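Local coordinates for protein diol-dehydratase (Roseburia inulinivorans, PDB 5I2A) that probably dehydrates 1,2-propanediol without vitamin B12, as a lyase of the glycyl radical enzyme family, at residues Ser134-Ser139 with Ala519-Leu524; Ala142-Arg147 with Met500-Glu505; Asn152-Gly157 with Val508-Ala513; Ala670-Thr675 with His746-Asn751. All coordinates share one frame; numbering follows the deposited sequence.

Contact 1 of 4, residues Ser134-Ser139 with Ala519-Leu524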
loop_
_atom_site.group_PDB
_atom_site.type_symbol
_atom_site.label_atom_id
_atom_site.label_comp_id
_atom_site.label_asym_id
_atom_site.label_seq_id
_atom_site.Cartn_x
_atom_site.Cartn_y
_atom_site.Cartn_z
ATOM N N SER A 134 -3.695 -14.743 0.297
ATOM C CA SER A 134 -2.804 -15.890 0.214
ATOM C C SER A 134 -1.931 -15.825 -1.043
ATOM O O SER A 134 -0.753 -16.154 -0.991
ATOM C CB SER A 134 -3.588 -17.211 0.257
ATOM O OG SER A 134 -4.494 -17.323 -0.813
ATOM N N GLU A 135 -2.501 -15.374 -2.155
ATOM C CA GLU A 135 -1.733 -15.261 -3.401
ATOM C C GLU A 135 -0.671 -14.157 -3.331
ATOM O O GLU A 135 0.452 -14.353 -3.773
ATOM C CB GLU A 135 -2.665 -15.010 -4.591
ATOM C CG GLU A 135 -3.449 -16.243 -5.024
ATOM C CD GLU A 135 -4.598 -15.901 -5.965
ATOM O OE1 GLU A 135 -4.438 -16.070 -7.185
ATOM O OE2 GLU A 135 -5.644 -15.431 -5.486
ATOM N N LEU A 136 -1.025 -13.002 -2.783
ATOM C CA LEU A 136 -0.033 -11.945 -2.596
ATOM C C LEU A 136 1.071 -12.392 -1.633
ATOM O O LEU A 136 2.245 -12.151 -1.878
ATOM C CB LEU A 136 -0.695 -10.659 -2.092
ATOM C CG LEU A 136 0.242 -9.465 -1.896
ATOM C CD1 LEU A 136 0.965 -9.139 -3.208
ATOM C CD2 LEU A 136 -0.522 -8.236 -1.386
ATOM N N ALA A 137 0.693 -13.042 -0.531
ATOM C CA ALA A 137 1.682 -13.579 0.401
ATOM C C ALA A 137 2.692 -14.495 -0.307
ATOM O O ALA A 137 3.907 -14.384 -0.114
ATOM C CB ALA A 137 0.988 -14.344 1.542
ATOM N N THR A 138 2.177 -15.409 -1.116
ATOM C CA THR A 138 3.028 -16.356 -1.821
ATOM C C THR A 138 4.081 -15.627 -2.673
ATOM O O THR A 138 5.257 -15.975 -2.636
ATOM C CB THR A 138 2.204 -17.301 -2.717
ATOM O OG1 THR A 138 1.358 -18.119 -1.903
ATOM C CG2 THR A 138 3.122 -18.193 -3.565
ATOM N N SER A 139 3.649 -14.609 -3.410
ATOM C CA SER A 139 4.552 -13.856 -4.278
ATOM C C SER A 139 5.625 -13.126 -3.474
ATOM O O SER A 139 6.693 -12.840 -3.989
ATOM C CB SER A 139 3.768 -12.854 -5.134
ATOM O OG SER A 139 2.788 -13.514 -5.911
ATOM N N ALA A 519 -1.641 -6.452 5.517
ATOM C CA ALA A 519 -1.534 -4.997 5.580
ATOM C C ALA A 519 -2.087 -4.353 4.319
ATOM O O ALA A 519 -2.745 -3.332 4.384
ATOM C CB ALA A 519 -0.067 -4.561 5.794
ATOM N N LYS A 520 -1.839 -4.976 3.175
ATOM C CA LYS A 520 -2.175 -4.355 1.905
ATOM C C LYS A 520 -3.591 -4.659 1.464
ATOM O O LYS A 520 -4.248 -3.812 0.883
ATOM C CB LYS A 520 -1.166 -4.788 0.829
ATOM C CG LYS A 520 0.247 -4.192 1.085
ATOM C CD LYS A 520 1.284 -4.710 0.109
ATOM C CE LYS A 520 2.667 -4.048 0.323
ATOM N NZ LYS A 520 2.648 -2.602 0.045
ATOM N N LEU A 521 -4.075 -5.856 1.761
ATOM C CA LEU A 521 -5.349 -6.282 1.209
ATOM C C LEU A 521 -6.458 -6.469 2.249
ATOM O O LEU A 521 -7.627 -6.443 1.902
ATOM C CB LEU A 521 -5.155 -7.582 0.412
ATOM C CG LEU A 521 -4.298 -7.473 -0.858
ATOM C CD1 LEU A 521 -4.155 -8.836 -1.551
ATOM C CD2 LEU A 521 -4.894 -6.439 -1.830
ATOM N N ALA A 522 -6.108 -6.649 3.519
ATOM C CA ALA A 522 -7.146 -6.915 4.510
ATOM C C ALA A 522 -7.031 -6.131 5.831
ATOM O O ALA A 522 -7.024 -6.738 6.898
ATOM C CB ALA A 522 -7.187 -8.435 4.810
ATOM N N PRO A 523 -6.964 -4.784 5.761
ATOM C CA PRO A 523 -7.088 -3.994 6.989
ATOM C C PRO A 523 -8.508 -4.126 7.535
ATOM O O PRO A 523 -9.445 -4.250 6.755
ATOM C CB PRO A 523 -6.798 -2.568 6.528
ATOM C CG PRO A 523 -7.315 -2.544 5.102
ATOM C CD PRO A 523 -6.998 -3.935 4.552
ATOM N N LEU A 524 -8.660 -4.128 8.852
ATOM C CA LEU A 524 -9.957 -4.371 9.464
ATOM C C LEU A 524 -10.368 -3.192 10.310
ATOM O O LEU A 524 -9.892 -3.027 11.422
ATOM C CB LEU A 524 -9.917 -5.638 10.310
ATOM C CG LEU A 524 -9.418 -6.899 9.616
ATOM C CD1 LEU A 524 -9.372 -8.062 10.605
ATOM C CD2 LEU A 524 -10.314 -7.233 8.417
#
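Leu136 and Leu521 meet through different rotamers. Leu136 swings its CG to the side opposite its backbone N (chi1 -178°), which carries the branch out from helix 133-139. Leu521 instead sets CG opposite its carbonyl carbon (chi1 -66°), beside its own N, which lays CD1 against Leu136. The methyls touch with Leu136 CD2 3.7 Å from Leu521 CD1, and the same CD2 lies 3.9 Å from Leu521 CG. Leu521 CD1 also reaches back along the other side chain, resting 3.9 Å from Leu136 CB, so the two branches slant past one another and touch at more than their ends. Lys520 adds a lesser contact: its CB stands 4.1 Å from Leu136 CD2, while its ammonium end leads away. The principle illustrated is helix-to-helix packing at the end of a long helix. In this pyruvate formate lyase-like chain, helix 489-521 stops here, and Ala522 is the first residue to leave helical angles before Leu524 takes the N-cap of helix 525-529. The short helix 133-139 lies beside that terminus, its Ala137 resting on Ile514 and Ala517 one turn or more earlier in the long helix. The patch is small, about 117 Å² counted over both sides, with Leu136 buried and Lys520 exposed. Leu136 also packs on Gln47 of the second subunit.

Contact 2 of 4, residues Ala142-Arg147 with Met500-Glu505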
loop_
_atom_site.group_PDB
_atom_site.type_symbol
_atom_site.label_atom_id
_atom_site.label_comp_id
_atom_site.label_asym_id
_atom_site.label_seq_id
_atom_site.Cartn_x
_atom_site.Cartn_y
_atom_site.Cartn_z
ATOM N N ALA A 142 10.467 -15.681 -0.326
ATOM C CA ALA A 142 11.684 -16.089 -1.021
ATOM C C ALA A 142 11.608 -17.539 -1.513
ATOM O O ALA A 142 10.896 -18.356 -0.929
ATOM C CB ALA A 142 12.886 -15.904 -0.125
ATOM N N PRO A 143 12.320 -17.852 -2.615
ATOM C CA PRO A 143 12.350 -19.240 -3.094
ATOM C C PRO A 143 12.863 -20.206 -2.023
ATOM O O PRO A 143 12.354 -21.310 -1.922
ATOM C CB PRO A 143 13.314 -19.187 -4.283
ATOM C CG PRO A 143 13.279 -17.766 -4.745
ATOM C CD PRO A 143 13.086 -16.948 -3.491
ATOM N N GLU A 144 13.850 -19.782 -1.239
ATOM C CA GLU A 144 14.399 -20.628 -0.187
ATOM C C GLU A 144 13.337 -20.912 0.885
ATOM O O GLU A 144 13.293 -21.993 1.453
ATOM C CB GLU A 144 15.645 -19.984 0.440
ATOM C CG GLU A 144 16.879 -19.956 -0.485
ATOM C CD GLU A 144 16.872 -18.807 -1.495
ATOM O OE1 GLU A 144 15.848 -18.114 -1.651
ATOM O OE2 GLU A 144 17.913 -18.585 -2.134
ATOM N N THR A 145 12.485 -19.926 1.139
ATOM C CA THR A 145 11.364 -20.073 2.052
ATOM C C THR A 145 10.356 -21.107 1.555
ATOM O O THR A 145 9.884 -21.952 2.327
ATOM C CB THR A 145 10.657 -18.723 2.262
ATOM O OG1 THR A 145 11.605 -17.770 2.755
ATOM C CG2 THR A 145 9.505 -18.858 3.241
ATOM N N LEU A 146 10.020 -21.039 0.268
ATOM C CA LEU A 146 9.106 -22.012 -0.310
ATOM C C LEU A 146 9.700 -23.421 -0.197
ATOM O O LEU A 146 8.980 -24.382 0.056
ATOM C CB LEU A 146 8.785 -21.666 -1.771
ATOM C CG LEU A 146 8.067 -20.323 -1.993
ATOM C CD1 LEU A 146 7.914 -20.001 -3.488
ATOM C CD2 LEU A 146 6.715 -20.329 -1.309
ATOM N N ARG A 147 11.015 -23.527 -0.377
ATOM C CA ARG A 147 11.697 -24.813 -0.292
ATOM C C ARG A 147 11.608 -25.371 1.128
ATOM O O ARG A 147 11.321 -26.549 1.323
ATOM C CB ARG A 147 13.166 -24.697 -0.723
ATOM C CG ARG A 147 13.918 -26.022 -0.688
ATOM C CD ARG A 147 15.361 -25.879 -1.168
ATOM N NE ARG A 147 16.115 -25.019 -0.269
ATOM C CZ ARG A 147 17.321 -24.518 -0.521
ATOM N NH1 ARG A 147 17.938 -24.790 -1.663
ATOM N NH2 ARG A 147 17.908 -23.733 0.371
ATOM N N MET A 500 19.129 -24.730 12.701
ATOM C CA MET A 500 18.002 -24.072 13.335
ATOM C C MET A 500 17.925 -22.616 12.886
ATOM O O MET A 500 16.879 -22.167 12.449
ATOM C CB MET A 500 18.114 -24.165 14.857
ATOM C CG MET A 500 17.824 -25.570 15.384
ATOM S SD MET A 500 16.055 -25.936 15.401
ATOM C CE MET A 500 15.549 -25.012 16.844
ATOM N N LEU A 501 19.045 -21.903 12.985
ATOM C CA LEU A 501 19.083 -20.478 12.673
ATOM C C LEU A 501 18.680 -20.210 11.230
ATOM O O LEU A 501 17.877 -19.322 10.964
ATOM C CB LEU A 501 20.473 -19.900 12.954
ATOM C CG LEU A 501 20.615 -18.382 12.816
ATOM C CD1 LEU A 501 19.618 -17.644 13.694
ATOM C CD2 LEU A 501 22.040 -17.943 13.131
ATOM N N TYR A 502 19.221 -20.992 10.303
ATOM C CA TYR A 502 18.880 -20.835 8.892
ATOM C C TYR A 502 17.376 -20.954 8.647
ATOM O O TYR A 502 16.771 -20.108 7.983
ATOM C CB TYR A 502 19.615 -21.870 8.045
ATOM C CG TYR A 502 19.330 -21.758 6.560
ATOM C CD1 TYR A 502 19.891 -20.740 5.804
ATOM C CD2 TYR A 502 18.498 -22.667 5.921
ATOM C CE1 TYR A 502 19.641 -20.639 4.452
ATOM C CE2 TYR A 502 18.239 -22.573 4.563
ATOM C CZ TYR A 502 18.812 -21.557 3.837
ATOM O OH TYR A 502 18.569 -21.458 2.487
ATOM N N ASN A 503 16.774 -22.002 9.198
ATOM C CA ASN A 503 15.367 -22.256 8.947
ATOM C C ASN A 503 14.431 -21.354 9.748
ATOM O O ASN A 503 13.338 -21.043 9.296
ATOM C CB ASN A 503 15.069 -23.727 9.195
ATOM C CG ASN A 503 15.523 -24.573 8.036
ATOM O OD1 ASN A 503 14.901 -24.556 6.976
ATOM N ND2 ASN A 503 16.645 -25.271 8.205
ATOM N N ILE A 504 14.876 -20.904 10.911
ATOM C CA ILE A 504 14.109 -19.913 11.654
ATOM C C ILE A 504 13.973 -18.622 10.850
ATOM O O ILE A 504 12.901 -18.027 10.783
ATOM C CB ILE A 504 14.756 -19.607 13.015
ATOM C CG1 ILE A 504 14.521 -20.772 13.972
ATOM C CG2 ILE A 504 14.188 -18.319 13.614
ATOM C CD1 ILE A 504 15.418 -20.712 15.207
ATOM N N GLU A 505 15.060 -18.194 10.219
ATOM C CA GLU A 505 15.024 -16.945 9.474
ATOM C C GLU A 505 14.096 -17.043 8.251
ATOM O O GLU A 505 13.425 -16.071 7.885
ATOM C CB GLU A 505 16.435 -16.526 9.041
ATOM C CG GLU A 505 16.431 -15.193 8.297
ATOM C CD GLU A 505 17.812 -14.540 8.193
ATOM O OE1 GLU A 505 18.821 -15.208 8.501
ATOM O OE2 GLU A 505 17.871 -13.349 7.814
#
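Tyr502 brings its hydroxyl up to both Glu144 and Arg147, joining the first half of helix 143-150 to the middle of helix 489-521. The setting is helix packing at the surface of the pyruvate formate lyase-like part of the chain, where a long side chain from one helix bridges to the other. The backbones stay well apart, and only about 84 Å² is buried. By van der Waals contact, the Glu144 methylenes touch the hydroxyl oxygen: Glu144 CG lies 3.7 Å and Glu144 CB 3.9 Å from Tyr502 OH. The glutamate then bends at chi2 (81°), which takes its carboxylate away from the tyrosine, and the carboxylate plane stands steeply to the ring. Nearby, Glu144 packs on Leu506 of the long helix and on Phe195 of the second subunit. The polar approach comes from Arg147, whose extended first two torsions followed by a kink at chi3 (64°) bring the guanidinium over to the ring's hydroxyl end. The two flat groups are turned 44° from each other, neither stacked nor perpendicular. They meet rim to rim, the hydroxyl sitting at the guanidinium edge and in its plane, with Arg147 NH2 3.2 Å from Tyr502 OH.

Contact 3 of 4, residues Asn152-Gly157 with Val508-Ala513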
loop_
_atom_site.group_PDB
_atom_site.type_symbol
_atom_site.label_atom_id
_atom_site.label_comp_id
_atom_site.label_asym_id
_atom_site.label_seq_id
_atom_site.Cartn_x
_atom_site.Cartn_y
_atom_site.Cartn_z
ATOM N N ASN A 152 8.823 -29.237 4.873
ATOM C CA ASN A 152 8.165 -29.295 6.178
ATOM C C ASN A 152 9.031 -28.902 7.381
ATOM O O ASN A 152 8.910 -29.495 8.452
ATOM C CB ASN A 152 7.606 -30.702 6.400
ATOM C CG ASN A 152 6.650 -31.115 5.306
ATOM O OD1 ASN A 152 5.798 -30.339 4.898
ATOM N ND2 ASN A 152 6.803 -32.331 4.810
ATOM N N PHE A 153 9.892 -27.904 7.214
ATOM C CA PHE A 153 10.598 -27.352 8.368
ATOM C C PHE A 153 9.624 -26.598 9.261
ATOM O O PHE A 153 9.750 -26.631 10.480
ATOM C CB PHE A 153 11.751 -26.443 7.933
ATOM C CG PHE A 153 12.927 -27.207 7.422
ATOM C CD1 PHE A 153 13.892 -27.666 8.290
ATOM C CD2 PHE A 153 13.037 -27.515 6.081
ATOM C CE1 PHE A 153 14.955 -28.400 7.826
ATOM C CE2 PHE A 153 14.109 -28.243 5.603
ATOM C CZ PHE A 153 15.063 -28.688 6.467
ATOM N N PHE A 154 8.657 -25.924 8.634
ATOM C CA PHE A 154 7.649 -25.150 9.340
ATOM C C PHE A 154 6.422 -24.965 8.446
ATOM O O PHE A 154 6.508 -25.123 7.237
ATOM C CB PHE A 154 8.207 -23.774 9.775
ATOM C CG PHE A 154 8.707 -22.927 8.627
ATOM C CD1 PHE A 154 7.833 -22.132 7.898
ATOM C CD2 PHE A 154 10.046 -22.935 8.275
ATOM C CE1 PHE A 154 8.282 -21.357 6.839
ATOM C CE2 PHE A 154 10.507 -22.160 7.208
ATOM C CZ PHE A 154 9.628 -21.381 6.485
ATOM N N THR A 155 5.283 -24.636 9.037
ATOM C CA THR A 155 4.133 -24.205 8.243
ATOM C C THR A 155 3.531 -22.921 8.806
ATOM O O THR A 155 3.210 -22.850 9.987
ATOM C CB THR A 155 3.018 -25.287 8.146
ATOM O OG1 THR A 155 1.837 -24.684 7.606
ATOM C CG2 THR A 155 2.676 -25.877 9.520
ATOM N N PRO A 156 3.404 -21.895 7.951
ATOM C CA PRO A 156 2.740 -20.636 8.258
ATOM C C PRO A 156 1.304 -20.646 7.750
ATOM O O PRO A 156 0.760 -19.595 7.489
ATOM C CB PRO A 156 3.577 -19.614 7.484
ATOM C CG PRO A 156 3.923 -20.370 6.205
ATOM C CD PRO A 156 3.993 -21.861 6.597
ATOM N N GLY A 157 0.706 -21.825 7.623
ATOM C CA GLY A 157 -0.652 -21.924 7.130
ATOM C C GLY A 157 -1.704 -21.053 7.812
ATOM O O GLY A 157 -2.601 -20.556 7.142
ATOM N N VAL A 508 10.655 -16.518 9.469
ATOM C CA VAL A 508 10.443 -15.078 9.628
ATOM C C VAL A 508 10.083 -14.475 8.254
ATOM O O VAL A 508 9.155 -13.682 8.136
ATOM C CB VAL A 508 11.682 -14.380 10.246
ATOM C CG1 VAL A 508 11.528 -12.845 10.238
ATOM C CG2 VAL A 508 11.944 -14.892 11.682
ATOM N N ASN A 509 10.782 -14.905 7.215
ATOM C CA ASN A 509 10.455 -14.457 5.862
ATOM C C ASN A 509 9.002 -14.792 5.483
ATOM O O ASN A 509 8.285 -13.945 4.964
ATOM C CB ASN A 509 11.431 -15.072 4.843
ATOM C CG ASN A 509 11.192 -14.574 3.421
ATOM O OD1 ASN A 509 10.516 -15.229 2.642
ATOM N ND2 ASN A 509 11.757 -13.410 3.084
ATOM N N ALA A 510 8.562 -16.010 5.788
ATOM C CA ALA A 510 7.208 -16.446 5.439
ATOM C C ALA A 510 6.137 -15.616 6.172
ATOM O O ALA A 510 5.186 -15.128 5.563
ATOM C CB ALA A 510 7.032 -17.942 5.742
ATOM N N ASP A 511 6.300 -15.455 7.477
ATOM C CA ASP A 511 5.329 -14.693 8.255
ATOM C C ASP A 511 5.317 -13.215 7.853
ATOM O O ASP A 511 4.256 -12.617 7.736
ATOM C CB ASP A 511 5.611 -14.825 9.758
ATOM C CG ASP A 511 5.019 -16.078 10.348
ATOM O OD1 ASP A 511 3.942 -16.514 9.879
ATOM O OD2 ASP A 511 5.619 -16.614 11.292
ATOM N N ASN A 512 6.497 -12.638 7.642
ATOM C CA ASN A 512 6.577 -11.240 7.226
ATOM C C ASN A 512 5.911 -11.047 5.856
ATOM O O ASN A 512 5.244 -10.050 5.623
ATOM C CB ASN A 512 8.037 -10.748 7.201
ATOM C CG ASN A 512 8.598 -10.506 8.610
ATOM O OD1 ASN A 512 7.868 -10.573 9.599
ATOM N ND2 ASN A 512 9.885 -10.195 8.694
ATOM N N ALA A 513 6.083 -12.013 4.963
ATOM C CA ALA A 513 5.404 -11.970 3.665
ATOM C C ALA A 513 3.877 -11.974 3.825
ATOM O O ALA A 513 3.175 -11.197 3.188
ATOM C CB ALA A 513 5.849 -13.147 2.787
#
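Pro156 and Asp511 bring the two backbones closest, their CA atoms 6.5 Å apart, as an extended piece of chain passes one face of a helix. Residues 154-155 form a short strand, entered from a Schellman motif in which Asn152, with positive phi, closes helix 143-150. Just past the strand an ST turn bends the chain: Gly157 N donates to Thr155 OG1 at 3.1 Å. Across from it, Val508-Ala513 is regular helix. The side chains converge on the methyl of Ala510. Phe154 CE1 lies 3.8 Å from Ala510 CB, an oblique approach allowed by a chi1 of 59°, which wedges the ring base between its own backbone N and carbonyl carbon. From just beyond the strand, Pro156 CG comes to 4.0 Å from Ala510 CB. Asp511 contributes one carboxylate oxygen, OD1, 3.9 Å from Pro156 CB, a van der Waals neighbour. All four touching residues are buried. A bound PEG molecule, probably from the crystallisation liquor, lies about 4 Å from the proline side chain. The arrangement is a helix packed over one side of a short strand, 154-155, which pairs antiparallel with 454-457 in a mixed sheet of the pyruvate formate lyase-like fold.

Contact 4 of 4, residues Ala670-Thr675 with His746-Asn751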
loop_
_atom_site.group_PDB
_atom_site.type_symbol
_atom_site.label_atom_id
_atom_site.label_comp_id
_atom_site.label_asym_id
_atom_site.label_seq_id
_atom_site.Cartn_x
_atom_site.Cartn_y
_atom_site.Cartn_z
ATOM N N ALA A 670 18.908 -26.472 24.016
ATOM C CA ALA A 670 18.280 -26.632 22.712
ATOM C C ALA A 670 17.106 -25.670 22.533
ATOM O O ALA A 670 16.899 -25.151 21.444
ATOM C CB ALA A 670 17.818 -28.060 22.516
ATOM N N ALA A 671 16.327 -25.464 23.593
ATOM C CA ALA A 671 15.238 -24.494 23.552
ATOM C C ALA A 671 15.779 -23.108 23.164
ATOM O O ALA A 671 15.179 -22.410 22.342
ATOM C CB ALA A 671 14.516 -24.437 24.880
ATOM N N TYR A 672 16.932 -22.739 23.725
ATOM C CA TYR A 672 17.547 -21.457 23.407
ATOM C C TYR A 672 17.921 -21.323 21.931
ATOM O O TYR A 672 17.913 -20.222 21.405
ATOM C CB TYR A 672 18.795 -21.231 24.257
ATOM C CG TYR A 672 18.548 -20.574 25.599
ATOM C CD1 TYR A 672 17.662 -19.511 25.732
ATOM C CD2 TYR A 672 19.218 -21.016 26.733
ATOM C CE1 TYR A 672 17.462 -18.902 26.964
ATOM C CE2 TYR A 672 19.015 -20.421 27.971
ATOM C CZ TYR A 672 18.146 -19.374 28.085
ATOM O OH TYR A 672 17.961 -18.800 29.318
ATOM N N PHE A 673 18.247 -22.432 21.267
ATOM C CA PHE A 673 18.548 -22.393 19.827
ATOM C C PHE A 673 17.330 -21.932 19.015
ATOM O O PHE A 673 17.450 -21.544 17.843
ATOM C CB PHE A 673 19.018 -23.770 19.319
ATOM C CG PHE A 673 20.421 -24.126 19.726
ATOM C CD1 PHE A 673 21.205 -23.227 20.429
ATOM C CD2 PHE A 673 20.959 -25.353 19.387
ATOM C CE1 PHE A 673 22.513 -23.546 20.799
ATOM C CE2 PHE A 673 22.263 -25.681 19.746
ATOM C CZ PHE A 673 23.036 -24.776 20.458
ATOM N N TYR A 674 16.156 -22.000 19.639
ATOM C CA TYR A 674 14.927 -21.534 19.007
ATOM C C TYR A 674 14.502 -20.175 19.562
ATOM O O TYR A 674 14.206 -19.262 18.802
ATOM C CB TYR A 674 13.796 -22.552 19.193
ATOM C CG TYR A 674 12.491 -22.150 18.533
ATOM C CD1 TYR A 674 12.326 -22.251 17.159
ATOM C CD2 TYR A 674 11.419 -21.679 19.285
ATOM C CE1 TYR A 674 11.132 -21.888 16.553
ATOM C CE2 TYR A 674 10.214 -21.322 18.685
ATOM C CZ TYR A 674 10.079 -21.429 17.324
ATOM O OH TYR A 674 8.900 -21.065 16.725
ATOM N N THR A 675 14.503 -20.034 20.887
ATOM C CA THR A 675 13.934 -18.842 21.515
ATOM C C THR A 675 14.838 -17.608 21.463
ATOM O O THR A 675 14.345 -16.500 21.407
ATOM C CB THR A 675 13.559 -19.106 22.988
ATOM O OG1 THR A 675 14.722 -19.515 23.716
ATOM C CG2 THR A 675 12.481 -20.204 23.080
ATOM N N HIS A 746 11.401 -20.229 30.387
ATOM C CA HIS A 746 10.053 -20.000 29.878
ATOM C C HIS A 746 9.789 -18.551 29.528
ATOM O O HIS A 746 9.057 -18.268 28.575
ATOM C CB HIS A 746 9.011 -20.460 30.894
ATOM C CG HIS A 746 8.999 -21.938 31.112
ATOM N ND1 HIS A 746 8.007 -22.753 30.614
ATOM C CD2 HIS A 746 9.866 -22.750 31.765
ATOM C CE1 HIS A 746 8.262 -24.004 30.950
ATOM N NE2 HIS A 746 9.384 -24.030 31.647
ATOM N N ALA A 747 10.366 -17.644 30.315
ATOM C CA ALA A 747 10.092 -16.217 30.186
ATOM C C ALA A 747 10.550 -15.658 28.840
ATOM O O ALA A 747 9.896 -14.793 28.286
ATOM C CB ALA A 747 10.750 -15.441 31.326
ATOM N N ILE A 748 11.658 -16.166 28.308
ATOM C CA ILE A 748 12.120 -15.710 27.000
ATOM C C ILE A 748 11.144 -16.145 25.896
ATOM O O ILE A 748 11.012 -15.458 24.892
ATOM C CB ILE A 748 13.558 -16.195 26.693
ATOM C CG1 ILE A 748 14.143 -15.436 25.500
ATOM C CG2 ILE A 748 13.651 -17.712 26.483
ATOM C CD1 ILE A 748 15.628 -15.795 25.248
ATOM N N ALA A 749 10.436 -17.254 26.111
ATOM C CA ALA A 749 9.366 -17.666 25.200
ATOM C C ALA A 749 8.071 -16.949 25.565
ATOM O O ALA A 749 7.099 -17.573 26.001
ATOM C CB ALA A 749 9.165 -19.170 25.243
ATOM N N SER A 750 8.055 -15.641 25.352
ATOM C CA SER A 750 7.021 -14.800 25.921
ATOM C C SER A 750 5.740 -14.827 25.093
ATOM O O SER A 750 4.769 -14.176 25.448
ATOM C CB SER A 750 7.544 -13.371 26.086
ATOM O OG SER A 750 8.178 -12.918 24.912
ATOM N N ASN A 751 5.729 -15.593 24.003
ATOM C CA ASN A 751 4.472 -15.908 23.338
ATOM C C ASN A 751 3.748 -17.058 24.039
ATOM O O ASN A 751 2.657 -17.433 23.626
ATOM C CB ASN A 751 4.678 -16.255 21.852
ATOM C CG ASN A 751 3.375 -16.184 21.060
ATOM O OD1 ASN A 751 2.600 -15.234 21.204
ATOM N ND2 ASN A 751 3.108 -17.215 20.254
HETATM O O HOH W 1 11.736 -15.569 22.005
#
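Ile748 reaches across to helix 661-678 and lodges against Tyr672 and Thr675 with two of its branches. Its CG1 arm lies opposite the backbone N (chi1 -166°) and runs out extended, so that CD1 arrives at the edge of the tyrosine ring, near its plane, 4.0 Å from Tyr672 CE1. The shorter CG2 branch lies closest to the threonine, with Ile748 CG2 3.5 Å from Thr675 OG1 and 3.8 Å from Thr675 CB, while also touching Tyr672 CE1. The threonine has its hydroxyl on the isoleucine side, leaving its methyl to turn to the neighbouring residue, where Thr675 CG2 lies 4.1 Å from Ala749 CB. Cutting Ile748 back to an alanine is likely to leave the tyrosine edge without its apolar neighbour and open a gap beside Thr675.

Polar groups hold the same parts from outside. Asp745 accepts from Tyr672 OH with one carboxylate oxygen and from Ile748 N with the other, fixing the ring and the loop relative to each other, while Arg676 makes a cation-pi contact with the ring. A water bridges the two backbones, donating to Thr675 O at 2.8 Å and to Ile748 O at 3.0 Å; the latter carbonyl also takes a bond from Arg423. Ala749 centres an inverse gamma turn, which bends the loop just after the isoleucine. The result is a helix-to-loop junction that joins a helix of the pyruvate formate lyase-like part of the chain to a loop of the glycine radical family region, in which Gly817 is the predicted radical site.

Contacts 1, 2 and 3 are arranged along one helix, 489-521, which receives two successive short helices and then a strand. Contacts 2 and 3 have centres 8 Å apart: Asn509 OD1 lies 2.8 Å from Thr145 OG1 and 3.0 Å from Ala142 N, both probable hydrogen bonds. Contact 1 lies about 14 Å from contact 3 between centres, and Ala513 CB packs on Ala137 O. All three reach the second subunit. Contact 4 stands about 19 Å from contact 2, centre to centre, yet Met500 and Ile504 pack against Phe673 and Tyr674. Contact 4 alone brings in the glycine radical family region, with predicted radical site Gly817; the PEG, probably from the crystallisation liquor, touches contact 3.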